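Local coordinates for protein mandelate racemase/muconate lactonizing enzyme (Polaromonas sp., PDB 2OG9) that probably catalyses mandelate racemisation or a related enolase-superfamily reaction that begins by removing the proton next to a substrate carboxylate, at residues A[221-229]-A[253-261]; A[245-254]-A[272-283]. All coordinates share one frame; numbering follows the deposited sequence.

Interaction 1. Residues A[221-229]-A[253-261]. With CA (calcium ion), chain C.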
loop_
_atom_site.group_PDB
_atom_site.type_symbol
_atom_site.label_atom_id
_atom_site.label_comp_id
_atom_site.label_asym_id
_atom_site.label_seq_id
_atom_site.Cartn_x
_atom_site.Cartn_y
_atom_site.Cartn_z
ATOM N N PRO A 221 -5.253 -6.406 25.405
ATOM C CA PRO A 221 -5.609 -5.358 26.365
ATOM C C PRO A 221 -4.670 -5.321 27.579
ATOM O O PRO A 221 -4.195 -4.258 27.978
ATOM C CB PRO A 221 -7.040 -5.723 26.756
ATOM C CG PRO A 221 -7.580 -6.318 25.501
ATOM C CD PRO A 221 -6.434 -7.218 25.059
ATOM N N THR A 222 -4.402 -6.484 28.160
ATOM C CA THR A 222 -3.533 -6.548 29.331
ATOM C C THR A 222 -2.103 -6.129 28.988
ATOM O O THR A 222 -1.484 -5.358 29.722
ATOM C CB THR A 222 -3.531 -7.964 29.948
ATOM O OG1 THR A 222 -4.875 -8.343 30.273
ATOM C CG2 THR A 222 -2.699 -7.995 31.222
ATOM N N ALA A 223 -1.582 -6.625 27.868
ATOM C CA ALA A 223 -0.225 -6.270 27.455
ATOM C C ALA A 223 -0.119 -4.761 27.291
ATOM O O ALA A 223 0.881 -4.152 27.668
ATOM C CB ALA A 223 0.128 -6.964 26.140
ATOM N N GLN A 224 -1.160 -4.162 26.725
ATOM C CA GLN A 224 -1.193 -2.723 26.505
ATOM C C GLN A 224 -1.020 -1.961 27.818
ATOM O O GLN A 224 -0.217 -1.033 27.907
ATOM C CB GLN A 224 -2.524 -2.331 25.858
ATOM C CG GLN A 224 -2.579 -0.906 25.334
ATOM C CD GLN A 224 -1.732 -0.711 24.088
ATOM O OE1 GLN A 224 -1.555 -1.637 23.298
ATOM N NE2 GLN A 224 -1.224 0.500 23.898
ATOM N N ARG A 225 -1.778 -2.361 28.835
ATOM C CA ARG A 225 -1.723 -1.711 30.144
ATOM C C ARG A 225 -0.407 -1.954 30.883
ATOM O O ARG A 225 0.138 -1.037 31.496
ATOM C CB ARG A 225 -2.900 -2.170 31.018
ATOM C CG ARG A 225 -4.164 -1.313 30.899
ATOM C CD ARG A 225 -4.745 -1.311 29.493
ATOM N NE ARG A 225 -5.860 -0.372 29.372
ATOM C CZ ARG A 225 -7.133 -0.669 29.626
ATOM N NH1 ARG A 225 -7.473 -1.891 30.012
ATOM N NH2 ARG A 225 -8.067 0.269 29.514
HETATM N N MSE A 226 0.102 -3.180 30.827
HETATM C CA MSE A 226 1.358 -3.506 31.502
HETATM C C MSE A 226 2.556 -2.805 30.866
HETATM O O MSE A 226 3.446 -2.330 31.573
HETATM C CB MSE A 226 1.591 -5.017 31.511
HETATM C CG MSE A 226 0.613 -5.783 32.385
HETATM SE SE MSE A 226 0.624 -5.155 34.224
HETATM C CE MSE A 226 2.079 -6.239 34.908
ATOM N N CYS A 227 2.588 -2.742 29.537
ATOM C CA CYS A 227 3.693 -2.067 28.868
ATOM C C CYS A 227 3.677 -0.593 29.256
ATOM O O CYS A 227 4.725 0.009 29.490
ATOM C CB CYS A 227 3.582 -2.212 27.346
ATOM S SG CYS A 227 3.981 -3.868 26.724
ATOM N N ARG A 228 2.479 -0.019 29.329
ATOM C CA ARG A 228 2.317 1.383 29.704
ATOM C C ARG A 228 2.964 1.641 31.064
ATOM O O ARG A 228 3.729 2.587 31.236
ATOM C CB ARG A 228 0.826 1.735 29.771
ATOM C CG ARG A 228 0.530 3.183 30.152
ATOM C CD ARG A 228 1.067 4.155 29.113
ATOM N NE ARG A 228 0.403 3.994 27.822
ATOM C CZ ARG A 228 0.824 4.552 26.691
ATOM N NH1 ARG A 228 1.913 5.312 26.690
ATOM N NH2 ARG A 228 0.164 4.343 25.557
ATOM N N ILE A 229 2.646 0.783 32.026
ATOM C CA ILE A 229 3.173 0.907 33.377
ATOM C C ILE A 229 4.690 0.737 33.426
ATOM O O ILE A 229 5.376 1.467 34.137
ATOM C CB ILE A 229 2.516 -0.133 34.313
ATOM C CG1 ILE A 229 1.002 0.098 34.361
ATOM C CG2 ILE A 229 3.111 -0.027 35.710
ATOM C CD1 ILE A 229 0.229 -1.021 35.027
ATOM N N LEU A 253 2.301 -2.959 19.687
ATOM C CA LEU A 253 2.962 -2.607 20.934
ATOM C C LEU A 253 4.282 -1.888 20.652
ATOM O O LEU A 253 4.589 -0.870 21.269
ATOM C CB LEU A 253 3.214 -3.865 21.769
ATOM C CG LEU A 253 1.966 -4.489 22.402
ATOM C CD1 LEU A 253 2.277 -5.883 22.916
ATOM C CD2 LEU A 253 1.471 -3.588 23.525
ATOM N N ALA A 254 5.060 -2.416 19.711
ATOM C CA ALA A 254 6.347 -1.817 19.363
ATOM C C ALA A 254 6.198 -0.406 18.797
ATOM O O ALA A 254 7.045 0.456 19.025
ATOM C CB ALA A 254 7.085 -2.708 18.360
ATOM N N LEU A 255 5.124 -0.164 18.055
ATOM C CA LEU A 255 4.914 1.157 17.476
ATOM C C LEU A 255 4.546 2.174 18.553
ATOM O O LEU A 255 4.972 3.323 18.505
ATOM C CB LEU A 255 3.801 1.105 16.417
ATOM C CG LEU A 255 3.416 2.434 15.753
ATOM C CD1 LEU A 255 4.631 3.030 15.063
ATOM C CD2 LEU A 255 2.288 2.211 14.743
ATOM N N GLN A 256 3.770 1.723 19.530
ATOM C CA GLN A 256 3.286 2.570 20.614
ATOM C C GLN A 256 4.283 2.880 21.726
ATOM O O GLN A 256 4.390 4.024 22.172
ATOM C CB GLN A 256 2.037 1.915 21.230
ATOM C CG GLN A 256 1.412 2.639 22.426
ATOM C CD GLN A 256 0.860 4.010 22.071
ATOM O OE1 GLN A 256 0.219 4.185 21.031
ATOM N NE2 GLN A 256 1.097 4.987 22.940
ATOM N N PHE A 257 5.029 1.872 22.162
ATOM C CA PHE A 257 5.943 2.056 23.283
ATOM C C PHE A 257 7.435 2.245 23.021
ATOM O O PHE A 257 7.985 1.745 22.038
ATOM C CB PHE A 257 5.730 0.895 24.255
ATOM C CG PHE A 257 4.319 0.793 24.766
ATOM C CD1 PHE A 257 3.843 1.696 25.713
ATOM C CD2 PHE A 257 3.458 -0.190 24.283
ATOM C CE1 PHE A 257 2.527 1.621 26.178
ATOM C CE2 PHE A 257 2.144 -0.275 24.737
ATOM C CZ PHE A 257 1.676 0.635 25.688
ATOM N N ASP A 258 8.081 2.984 23.921
ATOM C CA ASP A 258 9.517 3.243 23.840
ATOM C C ASP A 258 10.282 1.961 24.145
ATOM O O ASP A 258 11.293 1.658 23.514
ATOM C CB ASP A 258 9.939 4.304 24.864
ATOM C CG ASP A 258 9.487 5.703 24.493
ATOM O OD1 ASP A 258 8.992 5.906 23.363
ATOM O OD2 ASP A 258 9.645 6.610 25.342
ATOM N N THR A 259 9.794 1.221 25.136
ATOM C CA THR A 259 10.430 -0.028 25.547
ATOM C C THR A 259 10.457 -1.057 24.424
ATOM O O THR A 259 9.428 -1.361 23.817
ATOM C CB THR A 259 9.700 -0.660 26.744
ATOM O OG1 THR A 259 9.635 0.290 27.815
ATOM C CG2 THR A 259 10.446 -1.906 27.226
ATOM N N PRO A 260 11.642 -1.607 24.130
ATOM C CA PRO A 260 11.757 -2.607 23.070
ATOM C C PRO A 260 10.922 -3.844 23.376
ATOM O O PRO A 260 10.784 -4.246 24.534
ATOM C CB PRO A 260 13.248 -2.927 23.058
ATOM C CG PRO A 260 13.867 -1.612 23.442
ATOM C CD PRO A 260 12.972 -1.154 24.574
ATOM N N ILE A 261 10.358 -4.425 22.326
ATOM C CA ILE A 261 9.574 -5.640 22.430
ATOM C C ILE A 261 10.469 -6.727 21.857
ATOM O O ILE A 261 11.064 -6.554 20.794
ATOM C CB ILE A 261 8.291 -5.553 21.594
ATOM C CG1 ILE A 261 7.426 -4.403 22.114
ATOM C CG2 ILE A 261 7.539 -6.893 21.628
ATOM C CD1 ILE A 261 7.087 -4.511 23.595
HETATM CA CA CA C . 8.955 1.411 19.853
HETATM O O HOH W 1 7.967 3.525 19.406
HETATM O O HOH W 2 10.963 1.943 20.887
HETATM O O HOH W 3 9.158 -0.787 20.933
HETATM O O HOH W 4 9.823 -0.001 18.088
HETATM O O HOH W 5 9.827 2.836 18.045
#

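Interaction 2. Residues A[245-254]-A[272-283]. With CA (calcium ion), chain C.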
loop_
_atom_site.group_PDB
_atom_site.type_symbol
_atom_site.label_atom_id
_atom_site.label_comp_id
_atom_site.label_asym_id
_atom_site.label_seq_id
_atom_site.Cartn_x
_atom_site.Cartn_y
_atom_site.Cartn_z
ATOM N N TYR A 245 2.546 -15.973 18.017
ATOM C CA TYR A 245 2.087 -15.794 16.646
ATOM C C TYR A 245 1.239 -14.557 16.367
ATOM O O TYR A 245 0.802 -14.353 15.235
ATOM C CB TYR A 245 1.357 -17.062 16.195
ATOM C CG TYR A 245 2.310 -18.219 16.009
ATOM C CD1 TYR A 245 2.989 -18.395 14.807
ATOM C CD2 TYR A 245 2.613 -19.077 17.067
ATOM C CE1 TYR A 245 3.955 -19.390 14.662
ATOM C CE2 TYR A 245 3.578 -20.077 16.933
ATOM C CZ TYR A 245 4.245 -20.222 15.729
ATOM O OH TYR A 245 5.217 -21.184 15.590
ATOM N N ASP A 246 1.016 -13.731 17.386
ATOM C CA ASP A 246 0.230 -12.513 17.207
ATOM C C ASP A 246 1.156 -11.394 16.729
ATOM O O ASP A 246 1.491 -10.479 17.476
ATOM C CB ASP A 246 -0.444 -12.113 18.523
ATOM C CG ASP A 246 -1.385 -10.939 18.358
ATOM O OD1 ASP A 246 -1.579 -10.503 17.201
ATOM O OD2 ASP A 246 -1.931 -10.452 19.374
ATOM N N HIS A 247 1.561 -11.478 15.468
ATOM C CA HIS A 247 2.475 -10.506 14.877
ATOM C C HIS A 247 1.925 -9.082 14.823
ATOM O O HIS A 247 2.651 -8.121 15.094
ATOM C CB HIS A 247 2.878 -10.990 13.482
ATOM C CG HIS A 247 3.613 -12.296 13.493
ATOM N ND1 HIS A 247 3.650 -13.144 12.405
ATOM C CD2 HIS A 247 4.351 -12.894 14.459
ATOM C CE1 HIS A 247 4.377 -14.205 12.702
ATOM N NE2 HIS A 247 4.814 -14.079 13.943
ATOM N N GLU A 248 0.650 -8.940 14.467
ATOM C CA GLU A 248 0.035 -7.619 14.416
ATOM C C GLU A 248 0.009 -7.033 15.820
ATOM O O GLU A 248 0.256 -5.840 16.008
ATOM C CB GLU A 248 -1.397 -7.699 13.885
ATOM C CG GLU A 248 -1.502 -7.790 12.379
ATOM C CD GLU A 248 -2.938 -7.674 11.897
ATOM O OE1 GLU A 248 -3.637 -6.729 12.325
ATOM O OE2 GLU A 248 -3.364 -8.523 11.085
ATOM N N GLY A 249 -0.302 -7.883 16.798
ATOM C CA GLY A 249 -0.354 -7.446 18.183
ATOM C C GLY A 249 0.987 -6.919 18.657
ATOM O O GLY A 249 1.065 -5.843 19.254
ATOM N N HIS A 250 2.047 -7.675 18.385
ATOM C CA HIS A 250 3.387 -7.264 18.785
ATOM C C HIS A 250 3.812 -5.989 18.062
ATOM O O HIS A 250 4.405 -5.102 18.667
ATOM C CB HIS A 250 4.401 -8.386 18.503
ATOM C CG HIS A 250 4.356 -9.508 19.495
ATOM N ND1 HIS A 250 4.586 -9.324 20.843
ATOM C CD2 HIS A 250 4.122 -10.831 19.333
ATOM C CE1 HIS A 250 4.498 -10.485 21.466
ATOM N NE2 HIS A 250 4.217 -11.416 20.572
ATOM N N ALA A 251 3.506 -5.891 16.773
ATOM C CA ALA A 251 3.872 -4.703 15.998
ATOM C C ALA A 251 3.199 -3.458 16.569
ATOM O O ALA A 251 3.802 -2.383 16.617
ATOM C CB ALA A 251 3.475 -4.884 14.529
ATOM N N ALA A 252 1.948 -3.604 16.996
ATOM C CA ALA A 252 1.201 -2.484 17.568
ATOM C C ALA A 252 1.857 -2.014 18.867
ATOM O O ALA A 252 1.954 -0.818 19.126
ATOM C CB ALA A 252 -0.251 -2.892 17.824
ATOM N N LEU A 253 2.301 -2.959 19.687
ATOM C CA LEU A 253 2.962 -2.607 20.934
ATOM C C LEU A 253 4.282 -1.888 20.652
ATOM O O LEU A 253 4.589 -0.870 21.269
ATOM C CB LEU A 253 3.214 -3.865 21.769
ATOM C CG LEU A 253 1.966 -4.489 22.402
ATOM C CD1 LEU A 253 2.277 -5.883 22.916
ATOM C CD2 LEU A 253 1.471 -3.588 23.525
ATOM N N ALA A 254 5.060 -2.416 19.711
ATOM C CA ALA A 254 6.347 -1.817 19.363
ATOM C C ALA A 254 6.198 -0.406 18.797
ATOM O O ALA A 254 7.045 0.456 19.025
ATOM C CB ALA A 254 7.085 -2.708 18.360
ATOM N N GLU A 272 8.736 -18.218 9.438
ATOM C CA GLU A 272 7.970 -17.610 10.526
ATOM C C GLU A 272 8.642 -16.323 11.008
ATOM O O GLU A 272 7.963 -15.342 11.315
ATOM C CB GLU A 272 7.818 -18.580 11.705
ATOM C CG GLU A 272 7.106 -19.889 11.368
ATOM C CD GLU A 272 6.758 -20.692 12.612
ATOM O OE1 GLU A 272 7.623 -20.812 13.500
ATOM O OE2 GLU A 272 5.618 -21.206 12.700
ATOM N N HIS A 273 9.971 -16.332 11.082
ATOM C CA HIS A 273 10.716 -15.149 11.508
ATOM C C HIS A 273 10.566 -14.067 10.451
ATOM O O HIS A 273 10.520 -12.874 10.764
ATOM C CB HIS A 273 12.200 -15.488 11.703
ATOM C CG HIS A 273 12.504 -16.092 13.035
ATOM N ND1 HIS A 273 12.712 -15.331 14.167
ATOM C CD2 HIS A 273 12.582 -17.384 13.432
ATOM C CE1 HIS A 273 12.901 -16.129 15.203
ATOM N NE2 HIS A 273 12.828 -17.380 14.784
ATOM N N GLY A 274 10.485 -14.492 9.196
ATOM C CA GLY A 274 10.325 -13.542 8.113
ATOM C C GLY A 274 8.998 -12.818 8.244
ATOM O O GLY A 274 8.911 -11.619 8.001
ATOM N N ASP A 275 7.963 -13.548 8.646
ATOM C CA ASP A 275 6.638 -12.963 8.797
ATOM C C ASP A 275 6.664 -11.951 9.940
ATOM O O ASP A 275 6.134 -10.846 9.824
ATOM C CB ASP A 275 5.613 -14.068 9.070
ATOM C CG ASP A 275 4.188 -13.619 8.803
ATOM O OD1 ASP A 275 3.936 -13.049 7.718
ATOM O OD2 ASP A 275 3.319 -13.848 9.674
ATOM N N LEU A 276 7.301 -12.336 11.041
ATOM C CA LEU A 276 7.429 -11.472 12.206
ATOM C C LEU A 276 8.154 -10.181 11.800
ATOM O O LEU A 276 7.740 -9.073 12.163
ATOM C CB LEU A 276 8.210 -12.218 13.298
ATOM C CG LEU A 276 8.420 -11.581 14.673
ATOM C CD1 LEU A 276 8.951 -12.631 15.653
ATOM C CD2 LEU A 276 9.393 -10.424 14.554
ATOM N N ILE A 277 9.226 -10.331 11.028
ATOM C CA ILE A 277 10.019 -9.194 10.564
ATOM C C ILE A 277 9.228 -8.326 9.585
ATOM O O ILE A 277 9.371 -7.107 9.579
ATOM C CB ILE A 277 11.333 -9.682 9.895
ATOM C CG1 ILE A 277 12.240 -10.317 10.959
ATOM C CG2 ILE A 277 12.040 -8.521 9.184
ATOM C CD1 ILE A 277 13.492 -10.994 10.393
ATOM N N ARG A 278 8.395 -8.956 8.764
ATOM C CA ARG A 278 7.580 -8.222 7.800
ATOM C C ARG A 278 6.616 -7.295 8.546
ATOM O O ARG A 278 6.346 -6.178 8.106
ATOM C CB ARG A 278 6.803 -9.206 6.919
ATOM C CG ARG A 278 5.969 -8.559 5.819
ATOM C CD ARG A 278 5.390 -9.617 4.883
ATOM N NE ARG A 278 4.425 -10.490 5.548
ATOM C CZ ARG A 278 3.190 -10.125 5.881
ATOM N NH1 ARG A 278 2.760 -8.901 5.610
ATOM N NH2 ARG A 278 2.382 -10.987 6.486
ATOM N N HIS A 279 6.108 -7.761 9.685
ATOM C CA HIS A 279 5.188 -6.972 10.502
ATOM C C HIS A 279 5.907 -5.931 11.364
ATOM O O HIS A 279 5.255 -5.071 11.959
ATOM C CB HIS A 279 4.395 -7.872 11.460
ATOM C CG HIS A 279 3.288 -8.644 10.815
ATOM N ND1 HIS A 279 3.513 -9.712 9.975
ATOM C CD2 HIS A 279 1.943 -8.521 10.917
ATOM C CE1 HIS A 279 2.354 -10.216 9.588
ATOM N NE2 HIS A 279 1.385 -9.512 10.146
ATOM N N ARG A 280 7.235 -6.009 11.433
ATOM C CA ARG A 280 8.018 -5.111 12.283
ATOM C C ARG A 280 7.488 -5.349 13.701
ATOM O O ARG A 280 7.190 -4.418 14.444
ATOM C CB ARG A 280 7.822 -3.649 11.864
ATOM C CG ARG A 280 8.313 -3.361 10.452
ATOM C CD ARG A 280 8.048 -1.921 10.016
ATOM N NE ARG A 280 8.733 -0.947 10.861
ATOM C CZ ARG A 280 8.955 0.319 10.516
ATOM N NH1 ARG A 280 8.549 0.770 9.335
ATOM N NH2 ARG A 280 9.585 1.135 11.353
ATOM N N ALA A 281 7.394 -6.624 14.057
ATOM C CA ALA A 281 6.858 -7.044 15.341
ATOM C C ALA A 281 7.876 -7.210 16.463
ATOM O O ALA A 281 7.507 -7.575 17.580
ATOM C CB ALA A 281 6.084 -8.345 15.158
ATOM N N ALA A 282 9.147 -6.945 16.188
ATOM C CA ALA A 282 10.159 -7.100 17.230
ATOM C C ALA A 282 11.361 -6.178 17.097
ATOM O O ALA A 282 11.955 -6.057 16.026
ATOM C CB ALA A 282 10.630 -8.546 17.276
ATOM N N ASP A 283 11.713 -5.534 18.204
ATOM C CA ASP A 283 12.867 -4.647 18.253
ATOM C C ASP A 283 14.080 -5.564 18.423
ATOM O O ASP A 283 15.132 -5.341 17.818
ATOM C CB ASP A 283 12.720 -3.695 19.432
ATOM C CG ASP A 283 11.545 -2.755 19.260
ATOM O OD1 ASP A 283 11.623 -1.874 18.378
ATOM O OD2 ASP A 283 10.543 -2.910 19.987
HETATM CA CA CA C . 8.955 1.411 19.853
HETATM O O HOH W 6 -1.141 -9.404 9.527
HETATM O O HOH W 7 5.894 -1.959 14.880
HETATM O O HOH W 4 9.823 -0.001 18.088
HETATM O O HOH W 3 9.158 -0.787 20.933
HETATM O O HOH W 5 9.827 2.836 18.045
HETATM O O HOH W 2 10.963 1.943 20.887
HETATM O O HOH W 1 7.967 3.525 19.406
#

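Interaction 1. Residues A[221-229]-A[253-261]
Phe-257, first residue beyond helix 247-256, presses its ring against Cys-227, Gln-224 and Arg-228 of the neighbouring helix. Its CG stands anti to its own carbonyl carbon (chi1 -58°), which carries the ring into the helix pair while the carbonyl oxygen turns to the metal. Beyond CB, the ring atoms CG, CD2 and CE2 lie beneath CB of Cys-227, a CH-pi contact over one face with CB 3.7 Å from the ring centroid; Gln-256 CG covers the opposite face. On the other rim CE1 reaches CZ of Arg-228 at 3.4 Å, above the centre of the guanidinium, whose plane is turned 58° from the ring, which rules out a stack. The tip, CZ, comes within 3.4 Å of Gln-224 O, and Gln-224 NE2 lies equally near. The polar ends of Gln-224 and Arg-228 are engaged by Asp-258 of a second subunit through a hydrogen bond and a salt bridge, making this helix pair part of a subunit interface. Beside the ring, Leu-253 spreads its two methyls: CD1 meets Ala-223 CB at 4.0 Å, and CD2 sits 4.1 Å from Cys-227 SG. Behind Phe-257, a calcium ion is bound by Ala-254 O at 2.3 Å, Phe-257 O at 2.4 Å and five waters. Two adjacent outer helices of a TIM barrel pack here, and the calcium marks a helix C-terminus leading into strand 261-263, whereas enolase-superfamily catalytic metals lie at the opposite, C-terminal ends of the strands.

Interaction 2. Residues A[245-254]-A[272-283]
His-247 and Tyr-245 each make a hydrogen bond to an acid on helix 270-278. ND1 of His-247 donates to Asp-275 OD2 (2.8 Å); the oxygen lies in the imidazole plane, but the nitrogen approaches from above the carboxylate plane and the bond is bent (134°). Asp-275 CG, anti to the backbone N (chi1 -162°), brings the carboxylate to the ring edge, and Arg-278 holds OD1 by a salt bridge. Tyr-245 OH donates to Glu-272 OE2 (2.9 Å) on its syn side, while OE1 accepts from Thr-268 N. CH-pi contacts come next: Leu-276 CB lies over one face of the His-247 imidazole, and His-247 CB over the His-279 ring, 3.6 Å from its centroid. An alanine in place of His-247 would probably leave Asp-275 OD2 without this donor and open a gap over Leu-276. These are consecutive outer helices of the TIM barrel, on either side of strand 261-263 in sequence; the axes of 247-254 and 272-278 approach to 9.7 Å and cross at -39°. Small residues bring the backbones close where the second helix ends in a Schellman motif: Ala-251 CB touches His-279 O at 3.1 Å, and Ala-281 CB sits against His-247 O. Waters also bridge the segments. One joins Glu-248 OE2 to His-279 NE2, another donates to both Ala-251 O and Arg-280 O, and two calcium-bound waters donate to Asp-283, one to each carboxylate oxygen; OD2 also accepts from Ile-261 N.

Overall arrangement
The two contacts lie with centres about 13 Å apart on one side of the chain's centre, and helix 247-256 serves both. Their segments alternate along the chain, 221-229, 245-254, 253-261 and 272-283, with Leu-253 and Ala-254 common to both. Helices 220-230, 247-256 and 270-278 thus follow one another around the outside of the parallel barrel sheet, interaction 2 lying nearer the chain centre. A probable hydrogen bond from Ile-261 N to Asp-283 OD2 (2.8 Å) joins them at the N-terminal starts of the neighbouring strands 261-263 and 284-285. The calcium and its water shell touch both contacts, linking the middle helix's C-terminus to the start of the next barrel strands.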